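Carboxypeptidase Y inhibitor (Saccharomyces cerevisiae, PDB 1WPX) inhibits the serine protease carboxypeptidase Y specifically and potently, as a member of the phosphatidylethanolamine-binding protein family. Local coordinates at residues G20-E23 and D24-D28; K173-S177 and S178-K182. All blocks are in the same frame, centred on the assembly; numbering follows the deposited sequence.

Contact 1 of 2, residues G20-E23 and D24-D28; sequences GILE and DVIHD
G20 and D24 meet through the backbone, D24 N donating to G20 O at 2.9 Å, the first bond of a short, weakly bonded helical turn. I21 O is shared: I26 N reaches it in an almost straight bond of 3.0 Å, and V25 N adds a weak one. Beyond them, D28 N closes on L22 O at 3.0 Å, across the turn at H27, whose positive phi takes the chain out of helical geometry. At the other end G20, also with positive phi, is the C-prime residue of the Schellman motif that ends helix 8-18, so the chain leaves one helix and at once starts the short helix 21-24.

The apolar contacts centre on I26. I26 CD1 meets I21 CG2 at 4.1 Å and L22 CD2 at the same distance, the L22 and I26 side chains running alongside each other. I21 CG2 stands anti to the backbone N, which turns this methyl to I26, and beyond this pair I21 and I26 rest on strand 162-170.

Among the polar groups, the H27 ring lays one face over E23 O, with CD2 3.3 Å from it, while ND1 makes a weak bond to V25 O. D24 OD1 takes a salt bridge from R163 of strand 162-170.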
ATOM      1  N   GLY B  20       3.556  -7.473  19.128  1.00 36.68           N
ATOM      2  CA  GLY B  20       3.269  -8.022  20.445  1.00 38.32           C
ATOM      3  C   GLY B  20       1.962  -7.640  21.128  1.00 40.97           C
ATOM      4  O   GLY B  20       1.882  -7.643  22.358  1.00 40.28           O
ATOM      5  N   ILE B  21       0.934  -7.323  20.347  1.00 41.97           N
ATOM      6  CA  ILE B  21      -0.356  -6.947  20.914  1.00 42.29           C
ATOM      7  C   ILE B  21      -1.081  -8.167  21.492  1.00 43.83           C
ATOM      8  O   ILE B  21      -1.859  -8.041  22.436  1.00 43.47           O
ATOM      9  CB  ILE B  21      -1.262  -6.298  19.846  1.00 42.53           C
ATOM     10  CG1 ILE B  21      -0.571  -5.072  19.237  1.00 41.30           C
ATOM     11  CG2 ILE B  21      -2.599  -5.920  20.461  1.00 41.57           C
ATOM     12  CD1 ILE B  21      -0.376  -3.925  20.191  1.00 39.83           C
ATOM     13  N   LEU B  22      -0.821  -9.345  20.927  1.00 45.10           N
ATOM     14  CA  LEU B  22      -1.461 -10.575  21.392  1.00 47.76           C
ATOM     15  C   LEU B  22      -0.899 -11.094  22.714  1.00 50.16           C
ATOM     16  O   LEU B  22      -1.590 -11.789  23.453  1.00 51.60           O
ATOM     17  CB  LEU B  22      -1.330 -11.684  20.341  1.00 45.79           C
ATOM     18  CG  LEU B  22      -2.009 -11.501  18.982  1.00 45.77           C
ATOM     19  CD1 LEU B  22      -1.762 -12.726  18.116  1.00 43.65           C
ATOM     20  CD2 LEU B  22      -3.495 -11.289  19.180  1.00 45.63           C
ATOM     21  N   GLU B  23       0.351 -10.756  23.012  1.00 52.06           N
ATOM     22  CA  GLU B  23       0.991 -11.226  24.230  1.00 53.80           C
ATOM     23  C   GLU B  23       1.085 -10.180  25.324  1.00 53.12           C
ATOM     24  O   GLU B  23       0.870 -10.482  26.494  1.00 54.77           O
ATOM     25  CB  GLU B  23       2.392 -11.760  23.915  1.00 58.00           C
ATOM     26  CG  GLU B  23       2.967 -11.239  22.607  1.00 65.03           C
ATOM     27  CD  GLU B  23       2.308 -11.881  21.390  1.00 69.17           C
ATOM     28  OE1 GLU B  23       2.223 -11.222  20.322  1.00 68.25           O
ATOM     29  OE2 GLU B  23       1.883 -13.055  21.508  1.00 71.06           O
ATOM     30  N   ASP B  24       1.403  -8.949  24.953  1.00 51.33           N
ATOM     31  CA  ASP B  24       1.526  -7.892  25.945  1.00 50.03           C
ATOM     32  C   ASP B  24       0.188  -7.368  26.434  1.00 49.62           C
ATOM     33  O   ASP B  24       0.057  -6.991  27.597  1.00 50.15           O
ATOM     34  CB  ASP B  24       2.308  -6.716  25.372  1.00 49.91           C
ATOM     35  CG  ASP B  24       3.646  -7.122  24.839  1.00 51.11           C
ATOM     36  OD1 ASP B  24       4.350  -6.254  24.279  1.00 51.25           O
ATOM     37  OD2 ASP B  24       3.991  -8.314  24.980  1.00 52.14           O
ATOM     38  N   VAL B  25      -0.806  -7.345  25.551  1.00 48.25           N
ATOM     39  CA  VAL B  25      -2.102  -6.795  25.908  1.00 46.84           C
ATOM     40  C   VAL B  25      -3.277  -7.758  25.965  1.00 47.52           C
ATOM     41  O   VAL B  25      -3.910  -7.902  27.008  1.00 49.19           O
ATOM     42  CB  VAL B  25      -2.458  -5.645  24.956  1.00 45.74           C
ATOM     43  CG1 VAL B  25      -3.661  -4.892  25.474  1.00 46.05           C
ATOM     44  CG2 VAL B  25      -1.271  -4.712  24.812  1.00 44.73           C
ATOM     45  N   ILE B  26      -3.574  -8.409  24.847  1.00 47.87           N
ATOM     46  CA  ILE B  26      -4.699  -9.337  24.769  1.00 47.11           C
ATOM     47  C   ILE B  26      -4.476 -10.655  25.513  1.00 48.47           C
ATOM     48  O   ILE B  26      -5.429 -11.290  25.961  1.00 48.78           O
ATOM     49  CB  ILE B  26      -5.044  -9.631  23.294  1.00 44.99           C
ATOM     50  CG1 ILE B  26      -5.472  -8.332  22.605  1.00 44.61           C
ATOM     51  CG2 ILE B  26      -6.143 -10.670  23.205  1.00 44.69           C
ATOM     52  CD1 ILE B  26      -5.704  -8.459  21.116  1.00 43.80           C
ATOM     53  N   HIS B  27      -3.218 -11.057  25.647  1.00 49.58           N
ATOM     54  CA  HIS B  27      -2.868 -12.299  26.332  1.00 50.69           C
ATOM     55  C   HIS B  27      -3.531 -13.543  25.738  1.00 51.99           C
ATOM     56  O   HIS B  27      -3.820 -14.502  26.454  1.00 53.28           O
ATOM     57  CB  HIS B  27      -3.207 -12.211  27.826  1.00 49.23           C
ATOM     58  CG  HIS B  27      -2.324 -11.277  28.592  1.00 48.58           C
ATOM     59  ND1 HIS B  27      -2.723 -10.011  28.965  1.00 48.91           N
ATOM     60  CD2 HIS B  27      -1.055 -11.419  29.041  1.00 48.51           C
ATOM     61  CE1 HIS B  27      -1.738  -9.413  29.613  1.00 49.03           C
ATOM     62  NE2 HIS B  27      -0.714 -10.246  29.673  1.00 50.41           N
ATOM     63  N   ASP B  28      -3.773 -13.530  24.434  1.00 52.46           N
ATOM     64  CA  ASP B  28      -4.372 -14.676  23.768  1.00 53.39           C
ATOM     65  C   ASP B  28      -3.875 -14.734  22.334  1.00 54.30           C
ATOM     66  O   ASP B  28      -4.309 -13.955  21.487  1.00 55.87           O
ATOM     67  CB  ASP B  28      -5.893 -14.574  23.777  1.00 54.47           C
ATOM     68  CG  ASP B  28      -6.553 -15.762  23.104  1.00 56.42           C
ATOM     69  OD1 ASP B  28      -7.800 -15.824  23.086  1.00 56.89           O
ATOM     70  OD2 ASP B  28      -5.818 -16.636  22.592  1.00 55.80           O
TER

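Contact 2 of 2, residues K173-S177 and S178-K182; sequences KGVDS and SKFSK
This is a local turn at the surface, held by side chains, in the loop that leaves strand 162-170 and runs toward helix 198-203; a brief 3-10 turn at S177-K179 forms its middle. D176, just before that turn, takes bonds from the residues after it. Its CG sits between the backbone N and the carbonyl carbon (chi1 63°), which carries the carboxylate forward over the next residues. D176 OD1 there accepts two bonds from S178 on the same face of its plane: S178 OG comes on the syn side at 2.5 Å, and S178 N from well above the plane at 3.2 Å. The other oxygen, D176 OD2, offers its syn lone pair to K179 NZ at 3.0 Å in a salt bridge, and the K179 chain, extended until it bends at chi4, crosses the aspartate at about a right angle to get there.

The backbone and ring of F180 complete the turn. F180 N bonds to S177 O at 3.0 Å, and the phenyl ring of F180 packs one face against S177 CA, a CH-pi contact 4.0 Å from the ring centroid. D176 O sits over the centre of the same ring, and V175 CG2 approaches F180 CE1 obliquely at 3.7 Å. S177 OG hydrogen-bonds D117 of strand 110-120.

Without the D176 carboxylate, as with an alanine here, K179 would probably lose its salt-bridge mate and S178 OG and N their shared acceptor, leaving both side chains freer to turn. With an ammonium on one oxygen and two donors on the other, the carboxylate is likely to be kept ionised and its rotation fixed.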
ATOM      1  N   LYS B 173     -25.009 -10.588  27.795  1.00 30.59           N
ATOM      2  CA  LYS B 173     -26.380 -10.111  27.672  1.00 30.76           C
ATOM      3  C   LYS B 173     -27.055  -9.732  28.997  1.00 31.13           C
ATOM      4  O   LYS B 173     -26.976 -10.454  29.998  1.00 30.80           O
ATOM      5  CB  LYS B 173     -27.242 -11.143  26.944  1.00 32.14           C
ATOM      6  CG  LYS B 173     -28.674 -10.670  26.713  1.00 35.33           C
ATOM      7  CD  LYS B 173     -29.413 -11.574  25.747  1.00 40.06           C
ATOM      8  CE  LYS B 173     -30.754 -10.975  25.331  1.00 43.07           C
ATOM      9  NZ  LYS B 173     -31.416 -11.798  24.271  1.00 44.30           N
ATOM     10  N   GLY B 174     -27.719  -8.581  28.983  1.00 30.27           N
ATOM     11  CA  GLY B 174     -28.428  -8.112  30.152  1.00 30.28           C
ATOM     12  C   GLY B 174     -27.616  -7.447  31.248  1.00 31.09           C
ATOM     13  O   GLY B 174     -28.194  -6.834  32.144  1.00 33.23           O
ATOM     14  N   VAL B 175     -26.295  -7.552  31.214  1.00 29.16           N
ATOM     15  CA  VAL B 175     -25.527  -6.920  32.277  1.00 28.00           C
ATOM     16  C   VAL B 175     -24.877  -5.610  31.845  1.00 27.84           C
ATOM     17  O   VAL B 175     -24.051  -5.575  30.940  1.00 29.11           O
ATOM     18  CB  VAL B 175     -24.485  -7.915  32.874  1.00 25.78           C
ATOM     19  CG1 VAL B 175     -24.507  -9.205  32.095  1.00 24.01           C
ATOM     20  CG2 VAL B 175     -23.105  -7.305  32.904  1.00 22.04           C
ATOM     21  N   ASP B 176     -25.292  -4.529  32.499  1.00 27.02           N
ATOM     22  CA  ASP B 176     -24.792  -3.189  32.228  1.00 29.27           C
ATOM     23  C   ASP B 176     -23.465  -2.940  32.957  1.00 30.59           C
ATOM     24  O   ASP B 176     -23.043  -3.741  33.793  1.00 28.80           O
ATOM     25  CB  ASP B 176     -25.826  -2.166  32.678  1.00 30.58           C
ATOM     26  CG  ASP B 176     -26.062  -2.215  34.174  1.00 34.07           C
ATOM     27  OD1 ASP B 176     -25.786  -1.201  34.853  1.00 35.70           O
ATOM     28  OD2 ASP B 176     -26.514  -3.273  34.668  1.00 34.01           O
ATOM     29  N   SER B 177     -22.824  -1.813  32.660  1.00 32.19           N
ATOM     30  CA  SER B 177     -21.530  -1.496  33.265  1.00 34.74           C
ATOM     31  C   SER B 177     -21.513  -1.255  34.775  1.00 36.01           C
ATOM     32  O   SER B 177     -20.449  -1.317  35.395  1.00 37.04           O
ATOM     33  CB  SER B 177     -20.887  -0.300  32.547  1.00 34.93           C
ATOM     34  OG  SER B 177     -21.669   0.876  32.648  1.00 35.17           O
ATOM     35  N   SER B 178     -22.671  -0.990  35.371  1.00 35.90           N
ATOM     36  CA  SER B 178     -22.721  -0.753  36.811  1.00 36.16           C
ATOM     37  C   SER B 178     -22.298  -1.999  37.591  1.00 36.71           C
ATOM     38  O   SER B 178     -22.110  -1.944  38.802  1.00 37.34           O
ATOM     39  CB  SER B 178     -24.133  -0.344  37.244  1.00 37.23           C
ATOM     40  OG  SER B 178     -25.022  -1.453  37.240  1.00 37.32           O
ATOM     41  N   LYS B 179     -22.141  -3.118  36.892  1.00 37.51           N
ATOM     42  CA  LYS B 179     -21.756  -4.370  37.535  1.00 38.29           C
ATOM     43  C   LYS B 179     -20.316  -4.805  37.278  1.00 38.99           C
ATOM     44  O   LYS B 179     -19.880  -5.852  37.758  1.00 38.25           O
ATOM     45  CB  LYS B 179     -22.728  -5.472  37.113  1.00 37.01           C
ATOM     46  CG  LYS B 179     -24.128  -5.205  37.626  1.00 37.46           C
ATOM     47  CD  LYS B 179     -25.165  -6.082  36.980  1.00 36.36           C
ATOM     48  CE  LYS B 179     -26.533  -5.804  37.575  1.00 35.27           C
ATOM     49  NZ  LYS B 179     -26.949  -4.396  37.367  1.00 34.22           N
ATOM     50  N   PHE B 180     -19.572  -4.000  36.528  1.00 39.67           N
ATOM     51  CA  PHE B 180     -18.184  -4.338  36.252  1.00 40.57           C
ATOM     52  C   PHE B 180     -17.302  -3.884  37.404  1.00 40.67           C
ATOM     53  O   PHE B 180     -17.600  -2.889  38.061  1.00 40.98           O
ATOM     54  CB  PHE B 180     -17.715  -3.679  34.952  1.00 39.29           C
ATOM     55  CG  PHE B 180     -18.465  -4.141  33.737  1.00 37.94           C
ATOM     56  CD1 PHE B 180     -19.041  -5.406  33.701  1.00 35.80           C
ATOM     57  CD2 PHE B 180     -18.576  -3.321  32.618  1.00 38.31           C
ATOM     58  CE1 PHE B 180     -19.718  -5.850  32.572  1.00 35.56           C
ATOM     59  CE2 PHE B 180     -19.251  -3.758  31.478  1.00 37.71           C
ATOM     60  CZ  PHE B 180     -19.825  -5.028  31.457  1.00 35.55           C
ATOM     61  N   SER B 181     -16.227  -4.621  37.653  1.00 41.35           N
ATOM     62  CA  SER B 181     -15.295  -4.282  38.721  1.00 43.20           C
ATOM     63  C   SER B 181     -14.820  -2.840  38.567  1.00 45.51           C
ATOM     64  O   SER B 181     -14.635  -2.347  37.458  1.00 46.22           O
ATOM     65  CB  SER B 181     -14.101  -5.235  38.691  1.00 42.17           C
ATOM     66  OG  SER B 181     -13.569  -5.335  37.381  1.00 42.89           O
ATOM     67  N   LYS B 182     -14.624  -2.163  39.687  1.00 48.26           N
ATOM     68  CA  LYS B 182     -14.190  -0.774  39.659  1.00 51.80           C
ATOM     69  C   LYS B 182     -12.755  -0.619  39.150  1.00 51.58           C
ATOM     70  O   LYS B 182     -11.982  -1.579  39.124  1.00 50.51           O
ATOM     71  CB  LYS B 182     -14.317  -0.176  41.065  1.00 54.90           C
ATOM     72  CG  LYS B 182     -14.209   1.337  41.129  1.00 58.66           C
ATOM     73  CD  LYS B 182     -14.446   1.830  42.557  1.00 62.74           C
ATOM     74  CE  LYS B 182     -14.397   3.351  42.645  1.00 64.73           C
ATOM     75  NZ  LYS B 182     -13.089   3.898  42.174  1.00 65.58           N
TER

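In the fold
The two contacts come in series along the chain, contact 1 closing near the N terminus long before contact 2 opens in the C-terminal part. Their centres are 24 Å apart and their nearest atoms about 14 Å, so they do not touch. What they share is the large antiparallel sheet of the phosphatidylethanolamine-binding protein fold, and in particular strand 162-170: I21 and I26 of contact 1 pack on it, whereas 173-182 belongs to the loop that follows it and also meets strand 110-120. Contact 1 is partly buried between helix 8-18 and the sheet; contact 2 lies at the surface. Thus one joins the N-terminal helical segment to the sheet and the other orders a turn in the loop between strand 162-170 and helix 198-203.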